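Local coordinates for flagellar hook-associated protein 3 (Bacillus cereus, PDB 5ZIY) that probably forms, as flagellar hook-associated protein FlgL, part of the junction that joins the hook to the filament of the bacterial flagellum, at residues A[72-77]-A[153-158]; A[78-83]-A[146-151]. One frame throughout, in Å; residues are numbered along the deposited sequence.

Contact 1 of 2, residues A[72-77]-A[153-158]; sequences IGVEID and AMQNGD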
ATOM      1  N   ILE A  72      -4.697  -7.944 -26.137  1.00 46.42           N
ATOM      2  CA  ILE A  72      -5.128  -7.953 -24.733  1.00 43.70           C
ATOM      3  C   ILE A  72      -3.914  -8.267 -23.831  1.00 41.63           C
ATOM      4  O   ILE A  72      -3.682  -7.590 -22.821  1.00 38.52           O
ATOM      5  CB  ILE A  72      -6.235  -8.994 -24.468  1.00 43.47           C
ATOM      6  CG1 ILE A  72      -7.507  -8.685 -25.274  1.00 45.79           C
ATOM      7  CG2 ILE A  72      -6.579  -9.007 -23.008  1.00 41.66           C
ATOM      8  CD1 ILE A  72      -8.598  -9.758 -25.138  1.00 45.88           C
ATOM      9  N   GLY A  73      -3.151  -9.294 -24.228  1.00 41.90           N
ATOM     10  CA  GLY A  73      -1.890  -9.676 -23.569  1.00 40.61           C
ATOM     11  C   GLY A  73      -0.924  -8.520 -23.411  1.00 40.66           C
ATOM     12  O   GLY A  73      -0.303  -8.360 -22.347  1.00 39.61           O
ATOM     13  N   VAL A  74      -0.807  -7.693 -24.453  1.00 42.75           N
ATOM     14  CA  VAL A  74       0.033  -6.484 -24.394  1.00 42.75           C
ATOM     15  C   VAL A  74      -0.406  -5.545 -23.298  1.00 41.65           C
ATOM     16  O   VAL A  74       0.405  -5.163 -22.466  1.00 41.38           O
ATOM     17  CB  VAL A  74       0.057  -5.713 -25.733  1.00 45.18           C
ATOM     18  CG1 VAL A  74       0.557  -4.302 -25.525  1.00 45.13           C
ATOM     19  CG2 VAL A  74       0.946  -6.467 -26.761  1.00 47.92           C
ATOM     20  N   GLU A  75      -1.680  -5.175 -23.272  1.00 42.07           N
ATOM     21  CA  GLU A  75      -2.145  -4.190 -22.293  1.00 41.33           C
ATOM     22  C   GLU A  75      -1.984  -4.704 -20.863  1.00 37.59           C
ATOM     23  O   GLU A  75      -1.672  -3.930 -19.962  1.00 36.86           O
ATOM     24  CB  GLU A  75      -3.593  -3.800 -22.553  1.00 43.53           C
ATOM     25  CG  GLU A  75      -3.799  -2.307 -22.783  1.00 47.82           C
ATOM     26  CD  GLU A  75      -4.363  -1.597 -21.592  1.00 51.23           C
ATOM     27  OE1 GLU A  75      -3.595  -1.392 -20.621  1.00 51.55           O
ATOM     28  OE2 GLU A  75      -5.573  -1.226 -21.643  1.00 54.98           O
ATOM     29  N   ILE A  76      -2.183  -5.998 -20.662  1.00 35.42           N
ATOM     30  CA  ILE A  76      -1.919  -6.610 -19.375  1.00 34.21           C
ATOM     31  C   ILE A  76      -0.438  -6.394 -18.966  1.00 32.86           C
ATOM     32  O   ILE A  76      -0.127  -6.283 -17.797  1.00 30.70           O
ATOM     33  CB  ILE A  76      -2.232  -8.107 -19.397  1.00 34.44           C
ATOM     34  CG1 ILE A  76      -3.739  -8.359 -19.506  1.00 36.51           C
ATOM     35  CG2 ILE A  76      -1.708  -8.773 -18.144  1.00 33.79           C
ATOM     36  CD1 ILE A  76      -4.397  -8.604 -18.187  1.00 37.98           C
ATOM     37  N   ASP A  77       0.450  -6.354 -19.958  1.00 33.97           N
ATOM     38  CA  ASP A  77       1.866  -6.028 -19.763  1.00 34.01           C
ATOM     39  C   ASP A  77       2.094  -4.588 -19.290  1.00 32.53           C
ATOM     40  O   ASP A  77       2.976  -4.344 -18.461  1.00 30.90           O
ATOM     41  CB  ASP A  77       2.642  -6.302 -21.054  1.00 36.16           C
ATOM     42  CG  ASP A  77       4.137  -6.208 -20.876  1.00 39.01           C
ATOM     43  OD1 ASP A  77       4.724  -7.120 -20.258  1.00 39.52           O
ATOM     44  OD2 ASP A  77       4.716  -5.217 -21.393  1.00 44.22           O
ATOM     45  N   ALA A 153       0.519 -15.789 -21.144  1.00 29.51           N
ATOM     46  CA  ALA A 153      -0.566 -16.677 -21.623  1.00 32.05           C
ATOM     47  C   ALA A 153      -1.315 -16.042 -22.784  1.00 33.91           C
ATOM     48  O   ALA A 153      -1.589 -16.665 -23.809  1.00 35.64           O
ATOM     49  CB  ALA A 153      -1.537 -17.048 -20.505  1.00 30.74           C
ATOM     50  N   MET A 154      -1.570 -14.765 -22.655  1.00 35.15           N
ATOM     51  CA  MET A 154      -2.295 -14.091 -23.696  1.00 38.12           C
ATOM     52  C   MET A 154      -1.454 -13.923 -24.948  1.00 39.16           C
ATOM     53  O   MET A 154      -1.908 -14.292 -26.039  1.00 41.34           O
ATOM     54  CB  MET A 154      -2.844 -12.782 -23.172  1.00 37.99           C
ATOM     55  CG  MET A 154      -4.025 -13.065 -22.267  1.00 41.33           C
ATOM     56  SD  MET A 154      -4.802 -11.622 -21.573  1.00 47.50           S
ATOM     57  CE  MET A 154      -6.028 -12.392 -20.511  1.00 46.49           C
ATOM     58  N   GLN A 155      -0.236 -13.417 -24.831  1.00 38.52           N
ATOM     59  CA  GLN A 155       0.497 -13.188 -26.060  1.00 40.61           C
ATOM     60  C   GLN A 155       1.048 -14.442 -26.731  1.00 41.16           C
ATOM     61  O   GLN A 155       1.522 -14.362 -27.848  1.00 42.26           O
ATOM     62  CB  GLN A 155       1.507 -12.060 -25.977  1.00 40.88           C
ATOM     63  CG  GLN A 155       2.555 -12.077 -24.925  1.00 42.50           C
ATOM     64  CD  GLN A 155       2.973 -10.644 -24.629  1.00 44.35           C
ATOM     65  OE1 GLN A 155       3.138  -9.852 -25.553  1.00 47.34           O
ATOM     66  NE2 GLN A 155       3.135 -10.304 -23.353  1.00 43.16           N
ATOM     67  N   ASN A 156       0.910 -15.590 -26.079  1.00 40.20           N
ATOM     68  CA  ASN A 156       1.258 -16.873 -26.679  1.00 41.77           C
ATOM     69  C   ASN A 156       0.025 -17.689 -27.041  1.00 43.14           C
ATOM     70  O   ASN A 156       0.119 -18.874 -27.341  1.00 44.22           O
ATOM     71  CB  ASN A 156       2.167 -17.637 -25.723  1.00 39.88           C
ATOM     72  CG  ASN A 156       3.431 -16.882 -25.433  1.00 38.77           C
ATOM     73  OD1 ASN A 156       3.850 -16.032 -26.229  1.00 38.00           O
ATOM     74  ND2 ASN A 156       4.049 -17.163 -24.296  1.00 34.02           N
ATOM     75  N   GLY A 157      -1.132 -17.038 -27.001  1.00 44.37           N
ATOM     76  CA  GLY A 157      -2.411 -17.683 -27.322  1.00 46.17           C
ATOM     77  C   GLY A 157      -2.728 -18.906 -26.476  1.00 46.90           C
ATOM     78  O   GLY A 157      -3.353 -19.843 -26.964  1.00 49.14           O
ATOM     79  N   ASP A 158      -2.297 -18.910 -25.211  1.00 45.83           N
ATOM     80  CA  ASP A 158      -2.498 -20.077 -24.332  1.00 46.32           C
ATOM     81  C   ASP A 158      -3.781 -19.859 -23.508  1.00 45.23           C
ATOM     82  O   ASP A 158      -3.762 -19.217 -22.445  1.00 42.69           O
ATOM     83  CB  ASP A 158      -1.268 -20.308 -23.439  1.00 45.93           C
ATOM     84  CG  ASP A 158      -1.380 -21.578 -22.570  1.00 49.33           C
ATOM     85  OD1 ASP A 158      -2.321 -22.378 -22.763  1.00 54.62           O
ATOM     86  OD2 ASP A 158      -0.519 -21.763 -21.676  1.00 52.38           O
TER
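Gly73 and Met154 bring two helix backbones to within 4.4 Å, CA to CA, where the last helical turn of 153-158 meets the helix through 72-77. So short a spacing illustrates what glycine permits in helix packing: Gly73 has no side chain on this face, and CB of Met154 lies 3.3 Å from Gly73 CA, with Gly73 N 3.7 Å from the same CB. Met154 then climbs over the flank of the glycine. Its CG stands beside its own backbone N and anti to the carbonyl carbon (chi1 -74°), and the chain is extended from there, which lays SD against two isoleucines one turn apart. SD reaches CG2 of Ile72 at 3.5 Å, the two side chains meeting at a slant, and it touches CG1 of Ile76 at 4.0 Å, where they cross at roughly a right angle. Gln155 takes the more open flank. Its CG sits between the backbone N and the carbonyl carbon (chi1 55°), and OE1 lies 4.2 Å from CG2 of Val74. NE2 makes a weak hydrogen bond back to Ser151 O in its own helix, which helps fix the amide's place. No hydrogen bond links the segments, so apolar packing and close backbone fit make the contact. Directly after Gln155 the helix stops in a Schellman motif: Gly157, with positive phi, is the C-prime residue, its N bonded to Met154 O, while Asp158 N reaches back 2.7 Å to Ala153 O. The contact therefore joins the C-terminal end of helix 137-155 to the early turns of helix 67-87, and helix 8-60 closes the apolar side, with Leu55 and Gln58 against Ile72 and Thr56 and Ala59 against Met154.

Contact 2 of 2, residues A[78-83]-A[146-151]; sequences QILKQV and TLKQMS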
ATOM      1  N   GLN A  78       1.327  -3.643 -19.806  1.00 32.66           N
ATOM      2  CA  GLN A  78       1.387  -2.276 -19.296  1.00 33.19           C
ATOM      3  C   GLN A  78       0.962  -2.263 -17.812  1.00 30.46           C
ATOM      4  O   GLN A  78       1.557  -1.580 -16.975  1.00 29.55           O
ATOM      5  CB  GLN A  78       0.459  -1.325 -20.071  1.00 35.12           C
ATOM      6  CG  GLN A  78       0.765  -1.098 -21.566  1.00 40.51           C
ATOM      7  CD  GLN A  78      -0.189  -0.059 -22.224  1.00 46.63           C
ATOM      8  OE1 GLN A  78      -1.061  -0.423 -23.021  1.00 51.54           O
ATOM      9  NE2 GLN A  78      -0.026   1.234 -21.875  1.00 47.86           N
ATOM     10  N   ILE A  79      -0.091  -3.015 -17.515  1.00 28.91           N
ATOM     11  CA  ILE A  79      -0.620  -3.109 -16.169  1.00 26.54           C
ATOM     12  C   ILE A  79       0.417  -3.744 -15.250  1.00 23.97           C
ATOM     13  O   ILE A  79       0.608  -3.306 -14.115  1.00 23.54           O
ATOM     14  CB  ILE A  79      -1.989  -3.856 -16.186  1.00 26.73           C
ATOM     15  CG1 ILE A  79      -3.053  -2.938 -16.827  1.00 28.78           C
ATOM     16  CG2 ILE A  79      -2.481  -4.212 -14.800  1.00 24.84           C
ATOM     17  CD1 ILE A  79      -4.435  -3.623 -17.061  1.00 28.52           C
ATOM     18  N   LEU A  80       1.110  -4.757 -15.735  1.00 22.33           N
ATOM     19  CA  LEU A  80       2.151  -5.370 -14.938  1.00 21.86           C
ATOM     20  C   LEU A  80       3.215  -4.303 -14.564  1.00 21.42           C
ATOM     21  O   LEU A  80       3.626  -4.184 -13.402  1.00 19.39           O
ATOM     22  CB  LEU A  80       2.786  -6.545 -15.690  1.00 22.20           C
ATOM     23  CG  LEU A  80       4.113  -7.030 -15.119  1.00 23.69           C
ATOM     24  CD1 LEU A  80       3.905  -7.707 -13.805  1.00 21.48           C
ATOM     25  CD2 LEU A  80       4.772  -8.001 -16.095  1.00 27.89           C
ATOM     26  N   LYS A  81       3.633  -3.520 -15.550  1.00 22.77           N
ATOM     27  CA  LYS A  81       4.608  -2.460 -15.302  1.00 24.18           C
ATOM     28  C   LYS A  81       4.083  -1.421 -14.300  1.00 22.52           C
ATOM     29  O   LYS A  81       4.800  -0.987 -13.433  1.00 20.68           O
ATOM     30  CB  LYS A  81       5.038  -1.806 -16.624  1.00 26.81           C
ATOM     31  CG  LYS A  81       5.788  -2.774 -17.561  1.00 29.95           C
ATOM     32  CD  LYS A  81       6.294  -2.026 -18.827  1.00 37.85           C
ATOM     33  CE  LYS A  81       6.507  -2.936 -20.068  1.00 41.01           C
ATOM     34  NZ  LYS A  81       7.118  -4.269 -19.752  1.00 40.64           N
ATOM     35  N   GLN A  82       2.810  -1.069 -14.383  1.00 23.34           N
ATOM     36  CA  GLN A  82       2.267  -0.041 -13.502  1.00 22.86           C
ATOM     37  C   GLN A  82       2.242  -0.589 -12.079  1.00 21.53           C
ATOM     38  O   GLN A  82       2.567   0.122 -11.122  1.00 19.27           O
ATOM     39  CB  GLN A  82       0.859   0.335 -13.964  1.00 25.40           C
ATOM     40  CG  GLN A  82       0.028   1.174 -12.998  1.00 27.55           C
ATOM     41  CD  GLN A  82       0.484   2.624 -12.935  1.00 33.06           C
ATOM     42  OE1 GLN A  82       1.597   2.967 -13.362  1.00 35.37           O
ATOM     43  NE2 GLN A  82      -0.397   3.499 -12.423  1.00 36.72           N
ATOM     44  N   VAL A  83       1.886  -1.877 -11.936  1.00 20.31           N
ATOM     45  CA  VAL A  83       1.780  -2.476 -10.606  1.00 19.13           C
ATOM     46  C   VAL A  83       3.144  -2.645  -9.954  1.00 18.53           C
ATOM     47  O   VAL A  83       3.272  -2.481  -8.740  1.00 18.14           O
ATOM     48  CB  VAL A  83       1.028  -3.842 -10.643  1.00 19.52           C
ATOM     49  CG1 VAL A  83       1.085  -4.536  -9.297  1.00 17.80           C
ATOM     50  CG2 VAL A  83      -0.428  -3.602 -11.061  1.00 18.38           C
ATOM     51  N   THR A 146       1.200 -13.464 -10.974  1.00 21.51           N
ATOM     52  CA  THR A 146      -0.026 -13.764 -11.701  1.00 22.41           C
ATOM     53  C   THR A 146      -0.150 -12.849 -12.939  1.00 22.19           C
ATOM     54  O   THR A 146      -0.420 -13.336 -14.019  1.00 23.17           O
ATOM     55  CB  THR A 146      -1.268 -13.646 -10.807  1.00 22.63           C
ATOM     56  OG1 THR A 146      -1.138 -14.559  -9.701  1.00 23.24           O
ATOM     57  CG2 THR A 146      -2.566 -13.977 -11.593  1.00 23.98           C
ATOM     58  N   LEU A 147       0.089 -11.537 -12.788  1.00 21.13           N
ATOM     59  CA  LEU A 147      -0.049 -10.625 -13.945  1.00 21.33           C
ATOM     60  C   LEU A 147       0.951 -11.070 -15.048  1.00 21.94           C
ATOM     61  O   LEU A 147       0.628 -11.086 -16.233  1.00 22.88           O
ATOM     62  CB  LEU A 147       0.195  -9.149 -13.560  1.00 20.41           C
ATOM     63  CG  LEU A 147      -0.911  -8.453 -12.746  1.00 20.40           C
ATOM     64  CD1 LEU A 147      -0.438  -7.001 -12.332  1.00 19.77           C
ATOM     65  CD2 LEU A 147      -2.238  -8.439 -13.483  1.00 21.37           C
ATOM     66  N   LYS A 148       2.152 -11.451 -14.644  1.00 21.64           N
ATOM     67  CA  LYS A 148       3.150 -11.876 -15.621  1.00 23.20           C
ATOM     68  C   LYS A 148       2.756 -13.137 -16.397  1.00 24.44           C
ATOM     69  O   LYS A 148       2.930 -13.195 -17.601  1.00 24.72           O
ATOM     70  CB  LYS A 148       4.510 -12.023 -14.968  1.00 22.62           C
ATOM     71  CG  LYS A 148       5.601 -12.287 -15.977  1.00 26.21           C
ATOM     72  CD  LYS A 148       6.864 -12.684 -15.320  1.00 27.57           C
ATOM     73  CE  LYS A 148       7.954 -12.997 -16.348  1.00 30.98           C
ATOM     74  NZ  LYS A 148       8.069 -14.463 -16.462  1.00 34.55           N
ATOM     75  N   GLN A 149       2.209 -14.135 -15.719  1.00 25.69           N
ATOM     76  CA  GLN A 149       1.728 -15.327 -16.402  1.00 27.69           C
ATOM     77  C   GLN A 149       0.479 -15.006 -17.266  1.00 27.68           C
ATOM     78  O   GLN A 149       0.215 -15.691 -18.259  1.00 27.27           O
ATOM     79  CB  GLN A 149       1.402 -16.453 -15.408  1.00 28.35           C
ATOM     80  CG  GLN A 149       2.543 -16.897 -14.504  1.00 32.44           C
ATOM     81  CD  GLN A 149       2.041 -17.831 -13.385  1.00 39.81           C
ATOM     82  OE1 GLN A 149       1.472 -18.902 -13.665  1.00 44.13           O
ATOM     83  NE2 GLN A 149       2.219 -17.414 -12.115  1.00 41.12           N
ATOM     84  N   MET A 150      -0.288 -13.983 -16.865  1.00 27.82           N
ATOM     85  CA  MET A 150      -1.471 -13.544 -17.619  1.00 28.66           C
ATOM     86  C   MET A 150      -1.024 -12.978 -18.958  1.00 28.46           C
ATOM     87  O   MET A 150      -1.490 -13.396 -19.987  1.00 28.18           O
ATOM     88  CB  MET A 150      -2.256 -12.485 -16.852  1.00 29.37           C
ATOM     89  CG  MET A 150      -3.278 -13.029 -15.851  1.00 32.17           C
ATOM     90  SD  MET A 150      -4.205 -11.677 -15.036  1.00 31.48           S
ATOM     91  CE  MET A 150      -5.688 -12.507 -14.455  1.00 37.37           C
ATOM     92  N   SER A 151      -0.035 -12.093 -18.912  1.00 27.49           N
ATOM     93  CA  SER A 151       0.498 -11.434 -20.095  1.00 28.33           C
ATOM     94  C   SER A 151       1.135 -12.433 -21.067  1.00 29.69           C
ATOM     95  O   SER A 151       0.878 -12.412 -22.287  1.00 31.47           O
ATOM     96  CB  SER A 151       1.515 -10.395 -19.624  1.00 27.44           C
ATOM     97  OG  SER A 151       2.299  -9.896 -20.683  1.00 31.90           O
TER
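Leu147 fills the space between helices 78-83 and 146-151, and its CD1 is the atom most used. That methyl lies 3.6 Å from CG2 of Val83, with the two side chains crossing at about a right angle, and 4.2 Å from CG2 of Ile79, one turn back on the same helix. Leu147 gets there with CG beside its own backbone N (chi1 -73°) and CD1 anti to CA (chi2 175°), which extends the methyl as far as Val83. Leu80 comes the other way: it slides past Leu147, pointing oppositely, so that its CD1 meets CB of Leu147 at 4.0 Å, while its second methyl, CD2, rests 4.2 Å from CB of Lys148. Leu80 and Lys148 lie side by side and point alike, and the lysine's aliphatic root borders the apolar patch while its end leads away. This is the packing of an antiparallel helix pair: the local axes approach to 9.4 Å with 163° between their directions, and the nearest CA atoms are those of Leu80 and Leu147. Both helices belong to an elongated, largely helical body, the first within the bacterial flagellin N-terminal helical region. Around this shell, Ala52 of helix 8-60 packs on Leu147, with Ser48 against Val83 and Arg51 against Ile79. One turn earlier on helix 137-155, Val143 and Ile144 extend the apolar row to Val83 and Leu80. Met150 reaches helix 162-204 at Leu165 and Asn169 and also touches Ile76 and Thr56, and the hydroxyl of Thr146 hydrogen-bonds to Pro142 O and to Glu168 OE1.

Overall arrangement
Contacts 1 and 2 are successive steps of one antiparallel pairing, helix 67-87 against helix 137-155, with their centres about 9 Å apart. Going forward along 72-83 means going backward along 158-146, so contact 2 is enclosed by contact 1 in sequence. Ser151 bridges the two: its OG makes a weak hydrogen bond to Gly73 O at 3.4 Å and packs on CB of Asp77, while CG2 of Ile76 touches Leu147 O at 3.8 Å. Contact 2 is buried and contact 1 partly buried; their centres lie about 17 and 26 Å, respectively, from the centre of the chain, on the same side of it.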